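Long-range contacts in purine nucleoside phosphorylase (Anopheles gambiae, PDB 2P4S), which catalyses the phosphorolysis of inosine, guanosine and their 2'-deoxy forms to a free purine base and a pentose 1-phosphate in purine salvage: residues 198-209 / 299-310; 213-224 / 270-281. All coordinates share one frame; numbering follows the deposited sequence.

Interaction 1: 198-209 / 299-310. With DIH (7-[[(3R,4R)-3-(hydroxymethyl)-4-oxidanyl-pyrrolidin-1-ium-1-yl]methyl]-3,5-dihydropyrrolo[3,2-d]pyrimidin-4-one), chain F; PO4 (phosphate ion), chain D.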
loop_
_atom_site.group_PDB
_atom_site.type_symbol
_atom_site.label_atom_id
_atom_site.label_comp_id
_atom_site.label_asym_id
_atom_site.label_seq_id
_atom_site.Cartn_x
_atom_site.Cartn_y
_atom_site.Cartn_z
ATOM N N ALA A 198 -15.573 6.590 17.452
ATOM C CA ALA A 198 -15.011 5.301 16.991
ATOM C C ALA A 198 -14.066 4.770 18.054
ATOM O O ALA A 198 -13.167 5.500 18.516
ATOM C CB ALA A 198 -14.317 5.463 15.663
ATOM N N THR A 199 -14.271 3.534 18.480
ATOM C CA THR A 199 -13.427 2.922 19.506
ATOM C C THR A 199 -12.756 1.699 18.886
ATOM O O THR A 199 -13.328 1.045 18.007
ATOM C CB THR A 199 -14.211 2.431 20.713
ATOM O OG1 THR A 199 -14.947 1.254 20.351
ATOM C CG2 THR A 199 -15.162 3.491 21.286
ATOM N N ASN A 200 -11.562 1.359 19.337
ATOM C CA ASN A 200 -10.986 0.105 18.876
ATOM C C ASN A 200 -10.072 -0.428 19.956
ATOM O O ASN A 200 -9.806 0.287 20.946
ATOM C CB ASN A 200 -10.246 0.312 17.536
ATOM C CG ASN A 200 -9.143 1.333 17.639
ATOM O OD1 ASN A 200 -8.216 1.196 18.443
ATOM N ND2 ASN A 200 -9.234 2.366 16.842
ATOM N N ALA A 201 -9.619 -1.675 19.781
ATOM C CA ALA A 201 -8.441 -2.185 20.464
ATOM C C ALA A 201 -7.162 -1.881 19.651
ATOM O O ALA A 201 -7.211 -1.785 18.422
ATOM C CB ALA A 201 -8.578 -3.715 20.691
ATOM N N ALA A 202 -6.015 -1.744 20.321
ATOM C CA ALA A 202 -4.724 -1.577 19.606
ATOM C C ALA A 202 -3.539 -2.130 20.388
ATOM O O ALA A 202 -3.603 -2.319 21.635
ATOM C CB ALA A 202 -4.456 -0.101 19.214
ATOM N N GLY A 203 -2.474 -2.404 19.635
ATOM C CA GLY A 203 -1.187 -2.779 20.228
ATOM C C GLY A 203 -0.475 -1.482 20.569
ATOM O O GLY A 203 -0.482 -0.537 19.763
ATOM N N GLY A 204 0.118 -1.420 21.764
ATOM C CA GLY A 204 0.907 -0.231 22.165
ATOM C C GLY A 204 2.294 -0.317 21.529
ATOM O O GLY A 204 3.092 -1.194 21.906
ATOM N N ALA A 205 2.559 0.535 20.532
ATOM C CA ALA A 205 3.899 0.605 19.914
ATOM C C ALA A 205 4.782 1.559 20.720
ATOM O O ALA A 205 5.989 1.437 20.731
ATOM C CB ALA A 205 3.820 1.043 18.422
ATOM N N ASN A 206 4.158 2.518 21.382
ATOM C CA ASN A 206 4.852 3.419 22.293
ATOM C C ASN A 206 5.225 2.649 23.598
ATOM O O ASN A 206 4.357 2.186 24.328
ATOM C CB ASN A 206 3.975 4.647 22.554
ATOM C CG ASN A 206 4.690 5.717 23.353
ATOM O OD1 ASN A 206 5.391 5.432 24.323
ATOM N ND2 ASN A 206 4.502 6.951 22.958
ATOM N N PRO A 207 6.534 2.458 23.871
ATOM C CA PRO A 207 6.859 1.615 25.059
ATOM C C PRO A 207 6.524 2.197 26.456
ATOM O O PRO A 207 6.701 1.494 27.449
ATOM C CB PRO A 207 8.368 1.347 24.920
ATOM C CG PRO A 207 8.902 2.437 24.047
ATOM C CD PRO A 207 7.739 2.890 23.130
ATOM N N LYS A 208 6.021 3.434 26.528
ATOM C CA LYS A 208 5.612 4.018 27.811
ATOM C C LYS A 208 4.172 3.720 28.116
ATOM O O LYS A 208 3.762 3.840 29.273
ATOM C CB LYS A 208 5.962 5.512 27.887
ATOM C CG LYS A 208 7.501 5.598 27.753
ATOM C CD LYS A 208 8.152 6.799 28.392
ATOM C CE LYS A 208 8.399 7.968 27.414
ATOM N NZ LYS A 208 9.322 8.977 28.068
ATOM N N TYR A 209 3.428 3.280 27.091
ATOM C CA TYR A 209 2.042 2.816 27.286
ATOM C C TYR A 209 2.001 1.517 28.107
ATOM O O TYR A 209 2.977 0.781 28.173
ATOM C CB TYR A 209 1.331 2.620 25.950
ATOM C CG TYR A 209 1.084 3.872 25.159
ATOM C CD1 TYR A 209 1.644 5.118 25.534
ATOM C CD2 TYR A 209 0.290 3.821 23.991
ATOM C CE1 TYR A 209 1.412 6.271 24.767
ATOM C CE2 TYR A 209 0.041 4.938 23.256
ATOM C CZ TYR A 209 0.604 6.160 23.630
ATOM O OH TYR A 209 0.346 7.244 22.847
ATOM N N VAL A 299 4.041 6.418 14.948
ATOM C CA VAL A 299 2.858 5.655 15.378
ATOM C C VAL A 299 2.973 5.216 16.841
ATOM O O VAL A 299 3.967 4.550 17.246
ATOM C CB VAL A 299 2.634 4.411 14.446
ATOM C CG1 VAL A 299 1.572 3.429 15.017
ATOM C CG2 VAL A 299 2.318 4.860 12.992
ATOM N N ASP A 300 1.935 5.527 17.629
ATOM C CA ASP A 300 1.882 5.044 19.022
ATOM C C ASP A 300 1.062 3.802 19.223
ATOM O O ASP A 300 1.341 3.055 20.143
ATOM C CB ASP A 300 1.377 6.139 19.989
ATOM C CG ASP A 300 2.267 7.337 19.958
ATOM O OD1 ASP A 300 3.416 7.276 20.498
ATOM O OD2 ASP A 300 1.874 8.303 19.323
ATOM N N ALA A 301 0.035 3.611 18.394
ATOM C CA ALA A 301 -0.929 2.517 18.588
ATOM C C ALA A 301 -1.214 1.871 17.239
ATOM O O ALA A 301 -1.449 2.561 16.278
ATOM C CB ALA A 301 -2.252 3.005 19.252
ATOM N N ILE A 302 -1.140 0.549 17.187
ATOM C CA ILE A 302 -1.307 -0.179 15.931
ATOM C C ILE A 302 -2.576 -1.017 15.964
ATOM O O ILE A 302 -2.769 -1.829 16.884
ATOM C CB ILE A 302 -0.102 -1.111 15.606
ATOM C CG1 ILE A 302 1.216 -0.299 15.444
ATOM C CG2 ILE A 302 -0.405 -1.907 14.293
ATOM C CD1 ILE A 302 2.574 -1.186 15.608
ATOM N N GLY A 303 -3.426 -0.825 14.959
ATOM C CA GLY A 303 -4.680 -1.523 14.906
ATOM C C GLY A 303 -5.019 -1.960 13.507
ATOM O O GLY A 303 -4.145 -1.949 12.649
ATOM N N MET A 304 -6.296 -2.320 13.281
ATOM C CA MET A 304 -6.766 -2.786 11.965
ATOM C C MET A 304 -8.148 -2.251 11.564
ATOM O O MET A 304 -8.867 -2.929 10.838
ATOM C CB MET A 304 -6.826 -4.328 11.943
ATOM C CG MET A 304 -5.493 -5.007 12.290
ATOM S SD MET A 304 -5.689 -6.763 12.297
ATOM C CE MET A 304 -4.066 -7.364 12.824
ATOM N N SER A 305 -8.544 -1.050 12.007
ATOM C CA SER A 305 -9.898 -0.569 11.721
ATOM C C SER A 305 -9.946 0.953 11.776
ATOM O O SER A 305 -8.879 1.603 11.747
ATOM C CB SER A 305 -10.877 -1.178 12.712
ATOM O OG SER A 305 -10.727 -0.551 13.975
ATOM N N THR A 306 -11.161 1.538 11.844
ATOM C CA THR A 306 -11.311 2.951 12.341
ATOM C C THR A 306 -10.965 4.071 11.370
ATOM O O THR A 306 -11.782 4.974 11.155
ATOM C CB THR A 306 -10.513 3.155 13.669
ATOM O OG1 THR A 306 -11.057 2.265 14.633
ATOM C CG2 THR A 306 -10.600 4.599 14.224
ATOM N N VAL A 307 -9.772 4.009 10.784
ATOM C CA VAL A 307 -9.234 5.142 9.983
ATOM C C VAL A 307 -10.222 5.542 8.850
ATOM O O VAL A 307 -10.552 6.705 8.693
ATOM C CB VAL A 307 -7.751 4.849 9.442
ATOM C CG1 VAL A 307 -7.358 5.781 8.271
ATOM C CG2 VAL A 307 -6.755 5.004 10.541
ATOM N N HIS A 308 -10.695 4.533 8.106
ATOM C CA HIS A 308 -11.629 4.675 6.972
ATOM C C HIS A 308 -13.034 5.026 7.416
ATOM O O HIS A 308 -13.745 5.708 6.699
ATOM C CB HIS A 308 -11.630 3.388 6.087
ATOM C CG HIS A 308 -11.659 2.115 6.876
ATOM N ND1 HIS A 308 -10.523 1.547 7.415
ATOM C CD2 HIS A 308 -12.694 1.329 7.267
ATOM C CE1 HIS A 308 -10.860 0.467 8.107
ATOM N NE2 HIS A 308 -12.175 0.335 8.056
ATOM N N GLU A 309 -13.445 4.557 8.585
ATOM C CA GLU A 309 -14.677 5.050 9.216
ATOM C C GLU A 309 -14.628 6.575 9.526
ATOM O O GLU A 309 -15.582 7.332 9.252
ATOM C CB GLU A 309 -14.942 4.255 10.516
ATOM C CG GLU A 309 -15.209 2.763 10.300
ATOM C CD GLU A 309 -14.821 1.905 11.508
ATOM O OE1 GLU A 309 -14.450 2.463 12.564
ATOM O OE2 GLU A 309 -14.900 0.657 11.418
ATOM N N ILE A 310 -13.542 6.996 10.170
ATOM C CA ILE A 310 -13.263 8.408 10.414
ATOM C C ILE A 310 -13.206 9.244 9.137
ATOM O O ILE A 310 -13.752 10.317 9.096
ATOM C CB ILE A 310 -11.948 8.577 11.262
ATOM C CG1 ILE A 310 -12.137 7.918 12.656
ATOM C CG2 ILE A 310 -11.577 10.061 11.393
ATOM C CD1 ILE A 310 -13.019 8.751 13.676
HETATM O "O5'" DIH F . -7.171 -9.504 18.078
HETATM C "C5'" DIH F . -7.198 -9.114 16.691
HETATM C "C4'" DIH F . -8.210 -8.001 16.577
HETATM C "C6'" DIH F . -7.909 -6.857 17.572
HETATM C "C3'" DIH F . -8.173 -7.405 15.187
HETATM O "O3'" DIH F . -9.499 -6.997 14.842
HETATM C "C2'" DIH F . -7.332 -6.153 15.354
HETATM N "N1'" DIH F . -7.760 -5.657 16.699
HETATM C C10 DIH F . -6.888 -4.561 17.146
HETATM C C9 DIH F . -5.527 -4.904 17.713
HETATM C C8 DIH F . -5.254 -5.187 19.079
HETATM N N7 DIH F . -3.918 -5.415 19.211
HETATM C C5 DIH F . -3.312 -5.294 18.001
HETATM C C6 DIH F . -1.901 -5.367 17.528
HETATM O O6 DIH F . -0.918 -5.642 18.333
HETATM N N1 DIH F . -1.718 -5.142 16.210
HETATM C C2 DIH F . -2.732 -4.863 15.336
HETATM N N3 DIH F . -4.010 -4.756 15.732
HETATM C C4 DIH F . -4.302 -4.966 17.059
HETATM P P PO4 D . -10.947 -3.591 16.458
HETATM O O1 PO4 D . -11.064 -3.133 17.877
HETATM O O2 PO4 D . -12.358 -3.694 15.877
HETATM O O3 PO4 D . -10.184 -2.658 15.593
HETATM O O4 PO4 D . -10.249 -4.918 16.464
HETATM O O HOH W 1 -7.835 -1.566 15.738
#
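N206 and D300 lie side by side and point the same way. The amide nitrogen ND2 of N206 gives a hydrogen bond of 2.7 Å to OD1 of D300, meeting that oxygen on its anti side but tilted from the carboxylate plane, while OD2 of D300 is held by the backbone N of V276. N206 can do this because its CG stands opposite its own backbone N (chi1 -173°). Asparagine suits the place because its other end, OD1, accepts from the backbone N of K208 in an Asx turn. The ring of Y209 lies with one face over CB of N206, and its OH comes 3.2 Å from CB of D300. The backbone O of D300 accepts from both A205 N and N206 N, which arrive from the same face of its plane. Next to this turn, strands 198-204 and 301-303 pair antiparallel in the central sheet of the phosphorylase fold, G203 and I302 exchanging two backbone bonds. A201 to G203 and I302 to M304 line the inhibitor pocket. Glycine suits position 203, where the purine-like base of DIH comes close to the strand (G203 N to DIH N7 3.4 Å), and I302 CG2 lies 3.9 Å from C2 of DIH. Farther along, A201 N holds phosphate O1 at 2.8 Å, and S305 OG, placed between its backbone N and carbonyl carbon (chi1 74°), donates to phosphate O3 at 2.7 Å. That same OG accepts from the hydroxyl OG1 of T306 at 2.9 Å.

Interaction 2: 213-224 / 270-281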
loop_
_atom_site.group_PDB
_atom_site.type_symbol
_atom_site.label_atom_id
_atom_site.label_comp_id
_atom_site.label_asym_id
_atom_site.label_seq_id
_atom_site.Cartn_x
_atom_site.Cartn_y
_atom_site.Cartn_z
ATOM N N ASP A 213 -4.418 0.933 29.167
ATOM C CA ASP A 213 -4.488 2.379 28.923
ATOM C C ASP A 213 -5.471 2.630 27.815
ATOM O O ASP A 213 -5.679 1.771 26.923
ATOM C CB ASP A 213 -3.110 2.928 28.454
ATOM C CG ASP A 213 -2.052 2.999 29.586
ATOM O OD1 ASP A 213 -2.354 2.683 30.768
ATOM O OD2 ASP A 213 -0.888 3.351 29.287
ATOM N N ILE A 214 -6.052 3.836 27.835
ATOM C CA ILE A 214 -6.823 4.357 26.729
ATOM C C ILE A 214 -5.986 5.447 26.074
ATOM O O ILE A 214 -5.603 6.429 26.729
ATOM C CB ILE A 214 -8.143 4.917 27.249
ATOM C CG1 ILE A 214 -9.003 3.771 27.812
ATOM C CG2 ILE A 214 -8.873 5.780 26.202
ATOM C CD1 ILE A 214 -10.197 4.282 28.621
ATOM N N MET A 215 -5.683 5.264 24.801
ATOM C CA MET A 215 -5.080 6.308 24.010
ATOM C C MET A 215 -6.120 7.058 23.204
ATOM O O MET A 215 -6.662 6.500 22.254
ATOM C CB MET A 215 -4.039 5.739 23.048
ATOM C CG MET A 215 -3.165 6.842 22.415
ATOM S SD MET A 215 -2.385 6.313 20.911
ATOM C CE MET A 215 -3.782 6.256 19.751
ATOM N N LEU A 216 -6.358 8.333 23.542
ATOM C CA LEU A 216 -7.053 9.244 22.620
ATOM C C LEU A 216 -6.300 9.292 21.306
ATOM O O LEU A 216 -5.085 9.433 21.264
ATOM C CB LEU A 216 -7.167 10.676 23.145
ATOM C CG LEU A 216 -7.703 10.777 24.582
ATOM C CD1 LEU A 216 -7.641 12.192 25.104
ATOM C CD2 LEU A 216 -9.114 10.125 24.737
ATOM N N ILE A 217 -7.049 9.209 20.223
ATOM C CA ILE A 217 -6.458 9.350 18.921
ATOM C C ILE A 217 -6.444 10.830 18.609
ATOM O O ILE A 217 -7.487 11.494 18.554
ATOM C CB ILE A 217 -7.171 8.473 17.854
ATOM C CG1 ILE A 217 -7.233 7.013 18.350
ATOM C CG2 ILE A 217 -6.464 8.639 16.467
ATOM C CD1 ILE A 217 -7.958 6.002 17.387
ATOM N N LYS A 218 -5.233 11.346 18.475
ATOM C CA LYS A 218 -5.039 12.717 18.142
ATOM C C LYS A 218 -4.884 12.826 16.620
ATOM O O LYS A 218 -5.208 13.857 16.031
ATOM C CB LYS A 218 -3.792 13.244 18.872
ATOM C CG LYS A 218 -3.453 14.686 18.525
ATOM C CD LYS A 218 -2.205 15.212 19.292
ATOM C CE LYS A 218 -2.173 16.763 19.232
ATOM N NZ LYS A 218 -0.885 17.219 19.965
ATOM N N ASP A 219 -4.368 11.763 15.996
ATOM C CA ASP A 219 -4.110 11.769 14.582
ATOM C C ASP A 219 -3.903 10.342 14.109
ATOM O O ASP A 219 -3.765 9.437 14.926
ATOM C CB ASP A 219 -2.858 12.617 14.263
ATOM C CG ASP A 219 -2.936 13.260 12.878
ATOM O OD1 ASP A 219 -3.870 12.915 12.096
ATOM O OD2 ASP A 219 -2.061 14.071 12.556
ATOM N N HIS A 220 -3.904 10.140 12.804
ATOM C CA HIS A 220 -3.579 8.833 12.267
ATOM C C HIS A 220 -2.626 8.966 11.048
ATOM O O HIS A 220 -2.415 10.046 10.501
ATOM C CB HIS A 220 -4.874 8.027 11.923
ATOM C CG HIS A 220 -5.658 8.587 10.777
ATOM N ND1 HIS A 220 -7.017 8.811 10.840
ATOM C CD2 HIS A 220 -5.264 8.997 9.549
ATOM C CE1 HIS A 220 -7.424 9.312 9.684
ATOM N NE2 HIS A 220 -6.380 9.427 8.884
ATOM N N ILE A 221 -2.055 7.837 10.647
ATOM C CA ILE A 221 -1.267 7.748 9.428
ATOM C C ILE A 221 -2.007 6.679 8.652
ATOM O O ILE A 221 -2.077 5.519 9.112
ATOM C CB ILE A 221 0.225 7.322 9.690
ATOM C CG1 ILE A 221 1.013 8.464 10.366
ATOM C CG2 ILE A 221 0.903 6.990 8.332
ATOM C CD1 ILE A 221 2.374 8.071 11.063
ATOM N N ASN A 222 -2.569 7.071 7.502
ATOM C CA ASN A 222 -3.341 6.184 6.691
ATOM C C ASN A 222 -2.454 5.538 5.611
ATOM O O ASN A 222 -2.429 6.018 4.504
ATOM C CB ASN A 222 -4.562 6.885 6.038
ATOM C CG ASN A 222 -5.470 5.872 5.364
ATOM O OD1 ASN A 222 -5.223 4.652 5.481
ATOM N ND2 ASN A 222 -6.484 6.332 4.644
ATOM N N LEU A 223 -1.722 4.481 5.966
ATOM C CA LEU A 223 -0.855 3.754 5.045
ATOM C C LEU A 223 -1.619 3.070 3.887
ATOM O O LEU A 223 -1.125 3.014 2.754
ATOM C CB LEU A 223 -0.051 2.712 5.827
ATOM C CG LEU A 223 0.964 3.203 6.873
ATOM C CD1 LEU A 223 1.674 2.005 7.524
ATOM C CD2 LEU A 223 1.972 4.149 6.169
ATOM N N MET A 224 -2.825 2.591 4.173
ATOM C CA MET A 224 -3.723 2.030 3.151
ATOM C C MET A 224 -4.018 3.035 2.082
ATOM O O MET A 224 -3.886 2.716 0.908
ATOM C CB MET A 224 -5.024 1.540 3.750
ATOM C CG MET A 224 -4.822 0.430 4.699
ATOM S SD MET A 224 -6.412 -0.262 5.246
ATOM C CE MET A 224 -5.783 -1.765 5.969
ATOM N N ASN A 270 -3.844 8.530 34.912
ATOM C CA ASN A 270 -2.533 7.890 34.645
ATOM C C ASN A 270 -2.584 6.827 33.544
ATOM O O ASN A 270 -1.551 6.408 33.027
ATOM C CB ASN A 270 -1.997 7.248 35.912
ATOM C CG ASN A 270 -1.496 8.278 36.895
ATOM O OD1 ASN A 270 -0.462 8.916 36.665
ATOM N ND2 ASN A 270 -2.242 8.488 37.958
ATOM N N GLU A 271 -3.797 6.396 33.225
ATOM C CA GLU A 271 -4.051 5.359 32.256
ATOM C C GLU A 271 -4.583 6.000 30.988
ATOM O O GLU A 271 -5.081 5.315 30.139
ATOM C CB GLU A 271 -5.082 4.354 32.800
ATOM C CG GLU A 271 -4.569 3.462 33.961
ATOM C CD GLU A 271 -4.529 4.179 35.336
ATOM O OE1 GLU A 271 -5.523 4.851 35.740
ATOM O OE2 GLU A 271 -3.480 4.069 36.017
ATOM N N LEU A 272 -4.500 7.325 30.881
ATOM C CA LEU A 272 -4.909 8.018 29.684
ATOM C C LEU A 272 -3.690 8.505 28.882
ATOM O O LEU A 272 -2.837 9.190 29.408
ATOM C CB LEU A 272 -5.829 9.207 29.995
ATOM C CG LEU A 272 -6.564 9.762 28.766
ATOM C CD1 LEU A 272 -7.761 8.830 28.420
ATOM C CD2 LEU A 272 -7.010 11.192 28.960
ATOM N N ARG A 273 -3.650 8.157 27.591
ATOM C CA ARG A 273 -2.607 8.597 26.715
ATOM C C ARG A 273 -3.270 9.385 25.594
ATOM O O ARG A 273 -4.516 9.427 25.479
ATOM C CB ARG A 273 -1.847 7.383 26.102
ATOM C CG ARG A 273 -1.383 6.334 27.091
ATOM C CD ARG A 273 -0.177 6.862 27.908
ATOM N NE ARG A 273 0.167 5.930 28.976
ATOM C CZ ARG A 273 1.226 6.075 29.780
ATOM N NH1 ARG A 273 2.077 7.110 29.628
ATOM N NH2 ARG A 273 1.434 5.171 30.719
ATOM N N GLU A 274 -2.434 9.905 24.721
ATOM C CA GLU A 274 -2.889 10.604 23.533
ATOM C C GLU A 274 -1.829 10.439 22.449
ATOM O O GLU A 274 -0.673 10.762 22.676
ATOM C CB GLU A 274 -3.057 12.067 23.820
ATOM C CG GLU A 274 -3.701 12.783 22.650
ATOM C CD GLU A 274 -3.860 14.287 22.884
ATOM O OE1 GLU A 274 -2.964 14.923 23.512
ATOM O OE2 GLU A 274 -4.904 14.820 22.430
ATOM N N GLY A 275 -2.207 9.960 21.267
ATOM C CA GLY A 275 -1.192 9.801 20.238
ATOM C C GLY A 275 -1.760 9.350 18.928
ATOM O O GLY A 275 -2.912 9.625 18.624
ATOM N N VAL A 276 -0.893 8.737 18.119
ATOM C CA VAL A 276 -1.130 8.530 16.700
ATOM C C VAL A 276 -1.462 7.063 16.457
ATOM O O VAL A 276 -0.719 6.154 16.900
ATOM C CB VAL A 276 0.105 9.042 15.845
ATOM C CG1 VAL A 276 -0.058 8.743 14.321
ATOM C CG2 VAL A 276 0.435 10.598 16.134
ATOM N N TYR A 277 -2.543 6.820 15.685
ATOM C CA TYR A 277 -3.048 5.432 15.462
ATOM C C TYR A 277 -2.798 5.080 14.014
ATOM O O TYR A 277 -2.779 5.968 13.185
ATOM C CB TYR A 277 -4.519 5.341 15.823
ATOM C CG TYR A 277 -5.221 4.082 15.384
ATOM C CD1 TYR A 277 -5.287 2.963 16.232
ATOM C CD2 TYR A 277 -5.907 4.026 14.153
ATOM C CE1 TYR A 277 -5.957 1.809 15.851
ATOM C CE2 TYR A 277 -6.588 2.872 13.766
ATOM C CZ TYR A 277 -6.619 1.776 14.618
ATOM O OH TYR A 277 -7.307 0.643 14.242
ATOM N N THR A 278 -2.506 3.821 13.695
ATOM C CA THR A 278 -2.491 3.461 12.274
ATOM C C THR A 278 -3.334 2.180 12.090
ATOM O O THR A 278 -3.388 1.361 13.020
ATOM C CB THR A 278 -1.081 3.303 11.679
ATOM O OG1 THR A 278 -1.184 3.291 10.246
ATOM C CG2 THR A 278 -0.401 1.988 12.145
ATOM N N CYS A 279 -3.938 2.034 10.914
ATOM C CA CYS A 279 -4.761 0.893 10.533
ATOM C C CYS A 279 -4.012 0.012 9.524
ATOM O O CYS A 279 -3.830 0.406 8.365
ATOM C CB CYS A 279 -6.084 1.381 9.923
ATOM S SG CYS A 279 -7.158 0.053 9.284
ATOM N N LEU A 280 -3.577 -1.170 9.956
ATOM C CA LEU A 280 -2.894 -2.115 9.043
ATOM C C LEU A 280 -3.912 -3.148 8.522
ATOM O O LEU A 280 -4.925 -3.363 9.144
ATOM C CB LEU A 280 -1.717 -2.815 9.753
ATOM C CG LEU A 280 -0.709 -1.929 10.512
ATOM C CD1 LEU A 280 0.458 -2.731 11.023
ATOM C CD2 LEU A 280 -0.189 -0.818 9.606
ATOM N N GLY A 281 -3.632 -3.812 7.408
ATOM C CA GLY A 281 -4.537 -4.853 6.894
ATOM C C GLY A 281 -4.764 -6.061 7.825
ATOM O O GLY A 281 -5.904 -6.558 7.945
HETATM O O HOH W 2 -0.627 3.706 32.707
HETATM O O HOH W 3 -0.533 15.961 22.625
HETATM O O HOH W 4 -2.972 17.839 22.352
HETATM O O HOH W 5 -4.412 2.836 7.357
#
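I214 and L272 begin a parallel pairing of strands 214-221 and 272-279 in the mixed central sheet, broken by a beta bulge between I217 and D219. The packing is tight on the face of M215, I217 and Y277. The first two torsions of M215, both near anti, carry its sulphur over the backbone of G275, SD 3.7 Å from G275 N, and the bend at chi3 (72°) swings the methyl CE to 3.7 Å from G275 O; G275, with no side chain, lets M215 lie flat there. CD1 of I217 then reaches CB of Y277 at 3.8 Å, and the hydroxyl of Y277 goes on to S305 N. At the buried strand start, R273 NE and D213 OD2 form a salt bridge of 2.8 Å, NE standing above the carboxylate plane; the same OD2 accepts from R210 N. The solvent side is looser. K218 runs out fully extended past E274, the charged ends 4.7 Å apart (NZ to OE1) and joined through waters, while E274 has its salt bridge with K260. Beyond the bulge, OD2 of D219 bonds to Y334 and A289 of a neighbouring subunit. At the far end the hydroxyl OG1 of T278, opposite its backbone N, donates to O of I221 at 2.7 Å.

In the fold
Interactions 1 and 2 are neighbouring strand pairings within one sheet: strand 272-279 pairs with 214-221 on one side and with 301-303 on the other, and 301-303 in turn joins 195-204. Along the chain, interaction 2 is nested inside the loop that interaction 1 closes. Both are largely buried, yet their chemistry differs. The 198-209 / 299-310 contact is short in strand pairing and rich in small residues; A201 N and S305 OG bind phosphate, while the inhibitor is met mostly by van der Waals contact. The 213-224 / 270-281 contact is a long pairing of bulky side chains, whose charged groups reach solvent at the bulge, where the second subunit also approaches. G303 O to L280 N, 2.9 Å, probably bonds them directly.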